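Local atomic coordinates of muconate lactonizing enzyme (Corynebacterium glutamicum, PDB entry 3I4K), a protein that belongs to the enolase superfamily, pairing an N-terminal domain of the muconate lactonizing enzyme type with a barrel-like domain that carries a magnesium ion. Residues L211-L214 against P215-A218; D176-E179 against D180-V184; E259-A262 against V263-Q267; A203-D206 against R207-L211. One frame throughout, in Å; residues are numbered along the deposited sequence.

In the fold
All four contacts are local ones in the enolase-type barrel domain, along the chain in the order interaction 2, 4, 1, 3. Interaction 2 starts helix 177-189. Interactions 4 and 1 follow each other on helix 207-219, sharing Leu-211, with centres about 10 Å apart. These three touch: Trp-205 and Tyr-213 both pack on Thr-181, joining two neighbouring outer helices of the barrel. Interaction 3, on helix 257-266, lies further round, its centre about 24 Å from that of interaction 1, and faces the second subunit. Strand 196-200, ahead of helix 207-219, ends in Asp-200, and Asp-251 follows strand 247-250, ahead of helix 257-266; both residues bind the magnesium ion.

Interaction 1: L211-L214 against P215-A218; sequences LHYL and PILA
Tyr-213 with Ile-216 and Leu-214 with Leu-217 are contacts three residues apart along helix 207-219, an outer helix of the barrel, where a proline kinks it. Pro-215 has no N-H to give to the turn before; instead its CG sits 3.3 Å from Leu-211 O. The next amide is diverted: Ile-216 N bonds to Tyr-213 O at 2.8 Å, bent to 131° at the hydrogen and coming from above the carbonyl plane. Leu-217 N adds a weak bond to the same oxygen. A firm i to i+4 bond returns with Ala-218 N to Leu-214 O at 2.9 Å.

The helix belongs to the beta-alpha-beta unit formed with strands 196-200 and 224-226. Leu-214 and Leu-217, apolar and buried, face strand 224-226, both resting on Phe-225; their methyls CD2 and CD1 meet at 4.1 Å. Tyr-213 and Ile-216 run alongside each other, Tyr-213 CG (-63°) and Ile-216 CG1 (-62°) each anti to its own carbonyl carbon. Ile-216 CD1 comes 4.0 Å from Tyr-213 CD1, meeting the ring obliquely, while His-212 ND1 lies over the centre of one ring face. Tyr-213 also packs on Ala-178 and Thr-181 of helix 177-189.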
# COMPACT_ATOMS: atom_id res chain seq x y z
N LEU A 211 31.11 2.04 -15.01
CA LEU A 211 31.89 3.05 -14.30
C LEU A 211 32.86 3.79 -15.21
O LEU A 211 33.22 4.94 -14.95
CB LEU A 211 32.65 2.41 -13.14
CG LEU A 211 31.72 1.84 -12.05
CD1 LEU A 211 32.51 1.00 -11.07
CD2 LEU A 211 31.01 2.98 -11.34
N HIS A 212 33.28 3.14 -16.28
CA HIS A 212 34.22 3.75 -17.21
C HIS A 212 33.54 4.70 -18.21
O HIS A 212 33.99 5.82 -18.40
CB HIS A 212 35.00 2.66 -17.96
CG HIS A 212 36.04 3.19 -18.89
ND1 HIS A 212 35.73 3.75 -20.11
CD2 HIS A 212 37.39 3.25 -18.78
CE1 HIS A 212 36.84 4.14 -20.72
NE2 HIS A 212 37.86 3.84 -19.93
N TYR A 213 32.45 4.26 -18.82
CA TYR A 213 31.79 5.08 -19.84
C TYR A 213 30.67 6.02 -19.41
O TYR A 213 30.53 7.11 -19.97
CB TYR A 213 31.27 4.17 -20.96
CG TYR A 213 32.37 3.43 -21.69
CD1 TYR A 213 33.07 4.05 -22.74
CD2 TYR A 213 32.73 2.14 -21.33
CE1 TYR A 213 34.12 3.38 -23.39
CE2 TYR A 213 33.77 1.47 -21.97
CZ TYR A 213 34.45 2.09 -23.00
OH TYR A 213 35.47 1.42 -23.63
N LEU A 214 29.86 5.63 -18.43
CA LEU A 214 28.76 6.49 -17.99
C LEU A 214 29.20 7.92 -17.70
O LEU A 214 28.45 8.85 -17.94
CB LEU A 214 28.04 5.88 -16.78
CG LEU A 214 27.27 4.57 -17.04
CD1 LEU A 214 26.51 4.15 -15.79
CD2 LEU A 214 26.31 4.77 -18.21
N PRO A 215 30.43 8.12 -17.18
CA PRO A 215 30.86 9.50 -16.90
C PRO A 215 30.80 10.34 -18.18
O PRO A 215 30.45 11.52 -18.15
CB PRO A 215 32.29 9.32 -16.40
CG PRO A 215 32.24 7.98 -15.71
CD PRO A 215 31.44 7.15 -16.70
N ILE A 216 31.14 9.72 -19.32
CA ILE A 216 31.11 10.40 -20.60
C ILE A 216 29.69 10.83 -20.94
O ILE A 216 29.47 11.93 -21.45
CB ILE A 216 31.65 9.50 -21.73
CG1 ILE A 216 33.11 9.15 -21.45
CG2 ILE A 216 31.54 10.20 -23.09
CD1 ILE A 216 33.65 8.03 -22.32
N LEU A 217 28.72 9.97 -20.66
CA LEU A 217 27.32 10.30 -20.91
C LEU A 217 26.82 11.38 -19.97
O LEU A 217 25.96 12.17 -20.34
CB LEU A 217 26.44 9.05 -20.78
CG LEU A 217 26.70 7.95 -21.81
CD1 LEU A 217 25.63 6.88 -21.69
CD2 LEU A 217 26.67 8.54 -23.22
N ALA A 218 27.36 11.41 -18.75
CA ALA A 218 26.95 12.41 -17.77
C ALA A 218 27.41 13.80 -18.22
O ALA A 218 26.68 14.79 -18.08
CB ALA A 218 27.55 12.08 -16.41

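Interaction 2: D176-E179 against D180-V184; sequences DPAE and DTRRV
Asp-180 N bonds to Asp-176 O at 2.9 Å, opening a ladder of i to i+4 backbone bonds that continues through Thr-181, Arg-182 and Arg-183 and sets up the first turns of helix 177-189. Asp-176 is the N-cap. Its OD2 accepts from Glu-179 N at 2.9 Å, on the anti side and 34° out of the carboxylate plane, so a short acidic side chain satisfies an amide that has no carbonyl of an earlier turn to pair with; its charge probably suits the positive end of the helix dipole. Pro-177 fits just after the cap, where a missing N-H costs nothing.

This is the start of the helix in the beta-alpha-beta unit that links strands 167-171 and 196-200. Thr-181 grips Pro-177 O twice, with its backbone N and with OG1 at 2.9 Å, from opposite faces of the carbonyl plane. Its first torsion (-69°) puts OG1 beside its own N, within range of that oxygen, and so the buried hydroxyl is provided for.

Arg-183 bonds side-on to a single oxygen, Asp-180 OD1, with NH2 at 2.9 Å and NE at 3.1 Å, the oxygen lying in the guanidinium plane. Asp-180 OD2 takes the N-H of Gly-173, while Arg-183 donates to Leu-147 O and Lys-171 O, tying the helix to the end of strand 167-171 and to nearby loops. Arg-182, exposed, folds back at its second and third torsions and lays a guanidinium face over Ala-178 O. Its NH2 touches Glu-179 CG at 3.5 Å, yet Glu-179 OE1, of opposite charge, stays 4.9 Å away.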
# COMPACT_ATOMS: atom_id res chain seq x y z
N ASP A 176 29.66 -2.90 -29.15
CA ASP A 176 30.75 -2.24 -28.45
C ASP A 176 30.30 -1.08 -27.57
O ASP A 176 29.59 -0.18 -28.02
CB ASP A 176 31.77 -1.73 -29.45
CG ASP A 176 32.96 -1.08 -28.78
OD1 ASP A 176 33.70 -1.78 -28.07
OD2 ASP A 176 33.14 0.14 -28.96
N PRO A 177 30.73 -1.08 -26.30
CA PRO A 177 30.40 -0.03 -25.33
C PRO A 177 30.91 1.35 -25.74
O PRO A 177 30.18 2.34 -25.66
CB PRO A 177 31.06 -0.53 -24.05
CG PRO A 177 30.94 -2.02 -24.18
CD PRO A 177 31.34 -2.24 -25.62
N ALA A 178 32.16 1.41 -26.18
CA ALA A 178 32.77 2.67 -26.60
C ALA A 178 32.01 3.35 -27.73
O ALA A 178 31.87 4.57 -27.75
CB ALA A 178 34.22 2.44 -27.02
N GLU A 179 31.52 2.55 -28.68
CA GLU A 179 30.77 3.11 -29.79
C GLU A 179 29.36 3.45 -29.34
O GLU A 179 28.83 4.51 -29.67
CB GLU A 179 30.74 2.12 -30.97
CG GLU A 179 32.12 1.84 -31.57
CD GLU A 179 32.07 0.91 -32.78
OE1 GLU A 179 33.15 0.44 -33.22
OE2 GLU A 179 30.96 0.64 -33.28
N ASP A 180 28.77 2.56 -28.55
CA ASP A 180 27.42 2.76 -28.04
C ASP A 180 27.37 4.10 -27.31
O ASP A 180 26.43 4.87 -27.47
CB ASP A 180 27.05 1.63 -27.07
CG ASP A 180 25.56 1.42 -26.96
OD1 ASP A 180 24.82 2.10 -27.70
OD2 ASP A 180 25.14 0.57 -26.14
N THR A 181 28.41 4.36 -26.52
CA THR A 181 28.53 5.60 -25.75
C THR A 181 28.60 6.80 -26.69
O THR A 181 27.92 7.81 -26.49
CB THR A 181 29.82 5.57 -24.88
OG1 THR A 181 29.67 4.59 -23.84
CG2 THR A 181 30.09 6.93 -24.26
N ARG A 182 29.44 6.68 -27.72
CA ARG A 182 29.63 7.73 -28.70
C ARG A 182 28.29 8.08 -29.35
O ARG A 182 27.94 9.24 -29.51
CB ARG A 182 30.63 7.26 -29.76
CG ARG A 182 31.56 8.35 -30.30
CD ARG A 182 33.02 7.90 -30.17
NE ARG A 182 33.20 6.54 -30.66
CZ ARG A 182 34.12 5.69 -30.20
NH1 ARG A 182 34.95 6.08 -29.23
NH2 ARG A 182 34.20 4.46 -30.68
N ARG A 183 27.54 7.04 -29.71
CA ARG A 183 26.24 7.17 -30.34
C ARG A 183 25.30 8.03 -29.50
O ARG A 183 24.68 8.98 -30.00
CB ARG A 183 25.62 5.78 -30.53
CG ARG A 183 24.24 5.77 -31.16
CD ARG A 183 23.72 4.35 -31.29
NE ARG A 183 23.46 3.71 -30.00
CZ ARG A 183 22.29 3.72 -29.37
NH1 ARG A 183 21.24 4.33 -29.92
NH2 ARG A 183 22.14 3.10 -28.20
N VAL A 184 25.21 7.70 -28.21
CA VAL A 184 24.34 8.43 -27.29
C VAL A 184 24.87 9.82 -26.95
O VAL A 184 24.11 10.79 -26.91
CB VAL A 184 24.12 7.62 -25.98
CG1 VAL A 184 23.36 8.45 -24.96
CG2 VAL A 184 23.34 6.34 -26.29

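Interaction 3: E259-A262 against V263-Q267; sequences EALA and VVKAQ
Lys-265 N donates to Leu-261 O at 2.9 Å and nearly straight, 166° at the hydrogen; it is the shortest of four successive i to i+4 bonds across this contact. The others run from Val-263 N to Glu-259 O, from Val-264 N to Ala-260 O and from Ala-266 N to Ala-262 O, the last at 3.0 Å and more bent (140°). Beyond Ala-266 the chain leaves the helix through a Schellman motif. Gln-267 takes a positive phi of 51°, and its N bonds to Val-264 O at 3.2 Å. At the other end, Glu-259 OE1 accepts from the backbone N of Trp-255 and Thr-256, a suitable use for a carboxylate where helix 257-266 begins.

This helix joins strands 247-250 and 271-274 as the crossover of a beta-alpha-beta unit in the barrel domain. Val-263, branched and buried, has its side chain on Val-254, Leu-297 and Leu-234. Small Ala-262 and Ala-266 also lie against Leu-234 of helix 234-244, whose approach their single methyls hardly obstruct.

A different side faces the second subunit. There Leu-261 crosses the aliphatic part of Lys-265, its CD2 coming 3.5 Å from Lys-265 CE and 3.9 Å from Lys-265 CG. The lysine is extended beyond CG, so its methylenes serve as apolar surface for the leucine to cross. Leu-261, Val-264 and Lys-265 pack on Gly-295, Leu-261 and Val-264 of the second subunit, respectively.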
# COMPACT_ATOMS: atom_id res chain seq x y z
N GLU A 259 12.48 -6.31 -2.59
CA GLU A 259 13.56 -5.79 -3.40
C GLU A 259 13.52 -4.25 -3.40
O GLU A 259 14.56 -3.61 -3.53
CB GLU A 259 13.48 -6.34 -4.83
CG GLU A 259 13.57 -7.87 -4.88
CD GLU A 259 13.51 -8.42 -6.29
OE1 GLU A 259 12.73 -7.90 -7.12
OE2 GLU A 259 14.24 -9.39 -6.57
N ALA A 260 12.35 -3.66 -3.24
CA ALA A 260 12.28 -2.19 -3.19
C ALA A 260 12.95 -1.73 -1.88
O ALA A 260 13.63 -0.70 -1.83
CB ALA A 260 10.84 -1.72 -3.24
N LEU A 261 12.72 -2.50 -0.82
CA LEU A 261 13.27 -2.22 0.50
C LEU A 261 14.80 -2.34 0.44
O LEU A 261 15.51 -1.55 1.06
CB LEU A 261 12.73 -3.24 1.51
CG LEU A 261 12.50 -2.83 2.97
CD1 LEU A 261 12.54 -4.08 3.84
CD2 LEU A 261 13.53 -1.81 3.44
N ALA A 262 15.29 -3.33 -0.32
CA ALA A 262 16.72 -3.56 -0.45
C ALA A 262 17.41 -2.37 -1.13
O ALA A 262 18.51 -1.97 -0.74
CB ALA A 262 16.98 -4.85 -1.24
N VAL A 263 16.76 -1.82 -2.15
CA VAL A 263 17.29 -0.65 -2.85
C VAL A 263 17.30 0.55 -1.90
O VAL A 263 18.24 1.33 -1.88
CB VAL A 263 16.44 -0.35 -4.12
CG1 VAL A 263 16.71 1.04 -4.62
CG2 VAL A 263 16.79 -1.37 -5.21
N VAL A 264 16.25 0.70 -1.09
CA VAL A 264 16.18 1.81 -0.14
C VAL A 264 17.34 1.72 0.85
O VAL A 264 18.03 2.70 1.11
CB VAL A 264 14.84 1.80 0.63
CG1 VAL A 264 14.93 2.73 1.87
CG2 VAL A 264 13.72 2.27 -0.27
N LYS A 265 17.54 0.53 1.41
CA LYS A 265 18.62 0.34 2.37
C LYS A 265 20.01 0.51 1.75
O LYS A 265 20.94 0.90 2.43
CB LYS A 265 18.55 -1.05 2.99
CG LYS A 265 17.38 -1.30 3.92
CD LYS A 265 17.51 -2.71 4.47
CE LYS A 265 16.26 -3.18 5.19
NZ LYS A 265 16.37 -4.63 5.51
N ALA A 266 20.16 0.19 0.47
CA ALA A 266 21.47 0.32 -0.17
C ALA A 266 21.68 1.69 -0.82
O ALA A 266 22.76 1.96 -1.35
CB ALA A 266 21.64 -0.76 -1.21
N GLN A 267 20.65 2.54 -0.77
CA GLN A 267 20.68 3.88 -1.36
C GLN A 267 21.16 3.70 -2.78
O GLN A 267 21.98 4.46 -3.28
CB GLN A 267 21.64 4.80 -0.60
CG GLN A 267 21.34 4.90 0.89
CD GLN A 267 22.15 5.99 1.58
OE1 GLN A 267 23.34 6.15 1.31
NE2 GLN A 267 21.51 6.73 2.47

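Interaction 4: A203-D206 against R207-L211; sequences ARWD and RRTAL
Asp-206 and Thr-209 are joined by two hydrogen bonds to one carboxylate oxygen. Asp-206 OD1 receives Thr-209 N at 2.7 Å, nearly in line with its C-O bond, and Thr-209 OG1 at 2.6 Å from above the carboxylate plane. Asp-206 can do this because its first torsion, 59°, sets CG between its backbone N and its carbonyl carbon, turning the carboxylate in over the first turn. On the backbone, Ala-210 N bonds to Asp-206 O at 3.0 Å.

Water carries the charged link. It donates to Asp-206 OD2 and accepts from Arg-208 NE at 2.6 Å, lying in the guanidinium plane, so the exposed acid and base meet through solvent.

Apolar contact comes from Trp-205. Thr-209 CG2 stands over one face of its indole, a CH-pi contact 4.0 Å from the centroid of the five-membered ring and 19° off its normal. Ala-210, small enough to sit close, brings its CA to 3.6 Å from Trp-205 CE3. The buried indole also packs on Pro-177 and Thr-181 of helix 177-189.

An aspartate N-cap thus starts helix 207-219, after the barrel strand 196-200 that ends in the magnesium ligand Asp-200.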
# COMPACT_ATOMS: atom_id res chain seq x y z
N ALA A 203 20.59 -3.92 -17.75
CA ALA A 203 21.56 -4.71 -17.01
C ALA A 203 22.60 -5.43 -17.85
O ALA A 203 23.23 -6.36 -17.36
CB ALA A 203 20.83 -5.73 -16.13
N ARG A 204 22.79 -5.00 -19.10
CA ARG A 204 23.75 -5.68 -19.96
C ARG A 204 25.18 -5.13 -20.02
O ARG A 204 25.98 -5.53 -20.87
CB ARG A 204 23.16 -5.83 -21.38
CG ARG A 204 21.94 -6.77 -21.42
CD ARG A 204 22.20 -8.02 -20.59
NE ARG A 204 21.37 -9.18 -20.91
CZ ARG A 204 20.07 -9.30 -20.62
NH1 ARG A 204 19.42 -8.33 -19.99
NH2 ARG A 204 19.44 -10.43 -20.93
N TRP A 205 25.53 -4.22 -19.12
CA TRP A 205 26.90 -3.72 -19.04
C TRP A 205 27.42 -4.23 -17.71
O TRP A 205 26.64 -4.31 -16.75
CB TRP A 205 26.96 -2.19 -19.03
CG TRP A 205 27.17 -1.56 -20.36
CD1 TRP A 205 27.03 -2.15 -21.60
CD2 TRP A 205 27.52 -0.20 -20.61
NE1 TRP A 205 27.27 -1.24 -22.59
CE2 TRP A 205 27.57 -0.03 -22.01
CE3 TRP A 205 27.79 0.90 -19.79
CZ2 TRP A 205 27.89 1.20 -22.60
CZ3 TRP A 205 28.10 2.12 -20.37
CH2 TRP A 205 28.15 2.26 -21.77
N ASP A 206 28.70 -4.59 -17.62
CA ASP A 206 29.22 -5.03 -16.34
C ASP A 206 29.61 -3.78 -15.55
O ASP A 206 29.64 -2.68 -16.10
CB ASP A 206 30.41 -6.01 -16.48
CG ASP A 206 31.61 -5.43 -17.24
OD1 ASP A 206 31.77 -4.20 -17.31
OD2 ASP A 206 32.41 -6.24 -17.75
N ARG A 207 29.87 -3.95 -14.26
CA ARG A 207 30.23 -2.83 -13.41
C ARG A 207 31.39 -2.01 -13.95
O ARG A 207 31.29 -0.79 -14.05
CB ARG A 207 30.56 -3.32 -12.01
CG ARG A 207 31.13 -2.26 -11.09
CD ARG A 207 31.80 -2.91 -9.88
NE ARG A 207 32.57 -1.96 -9.08
CZ ARG A 207 32.04 -1.24 -8.10
NH1 ARG A 207 30.76 -1.39 -7.82
NH2 ARG A 207 32.78 -0.40 -7.39
N ARG A 208 32.49 -2.67 -14.31
CA ARG A 208 33.64 -1.93 -14.81
C ARG A 208 33.31 -1.09 -16.03
O ARG A 208 33.72 0.07 -16.12
CB ARG A 208 34.81 -2.86 -15.15
CG ARG A 208 36.10 -2.10 -15.40
CD ARG A 208 37.01 -2.84 -16.38
NE ARG A 208 36.43 -2.92 -17.72
CZ ARG A 208 36.46 -1.94 -18.62
NH1 ARG A 208 37.04 -0.78 -18.34
NH2 ARG A 208 35.89 -2.12 -19.81
N THR A 209 32.58 -1.67 -16.96
CA THR A 209 32.21 -0.94 -18.17
C THR A 209 31.31 0.26 -17.88
O THR A 209 31.46 1.32 -18.48
CB THR A 209 31.49 -1.86 -19.19
OG1 THR A 209 32.35 -2.96 -19.54
CG2 THR A 209 31.15 -1.09 -20.46
N ALA A 210 30.38 0.10 -16.94
CA ALA A 210 29.48 1.20 -16.61
C ALA A 210 30.24 2.36 -15.96
O ALA A 210 30.05 3.51 -16.34
CB ALA A 210 28.37 0.71 -15.67
N LEU A 211 31.11 2.04 -15.01
CA LEU A 211 31.89 3.05 -14.30
C LEU A 211 32.86 3.79 -15.21
O LEU A 211 33.22 4.94 -14.95
CB LEU A 211 32.65 2.41 -13.14
CG LEU A 211 31.72 1.84 -12.05
CD1 LEU A 211 32.51 1.00 -11.07
CD2 LEU A 211 31.01 2.98 -11.34
O HOH W 1 35.10 -5.09 -18.40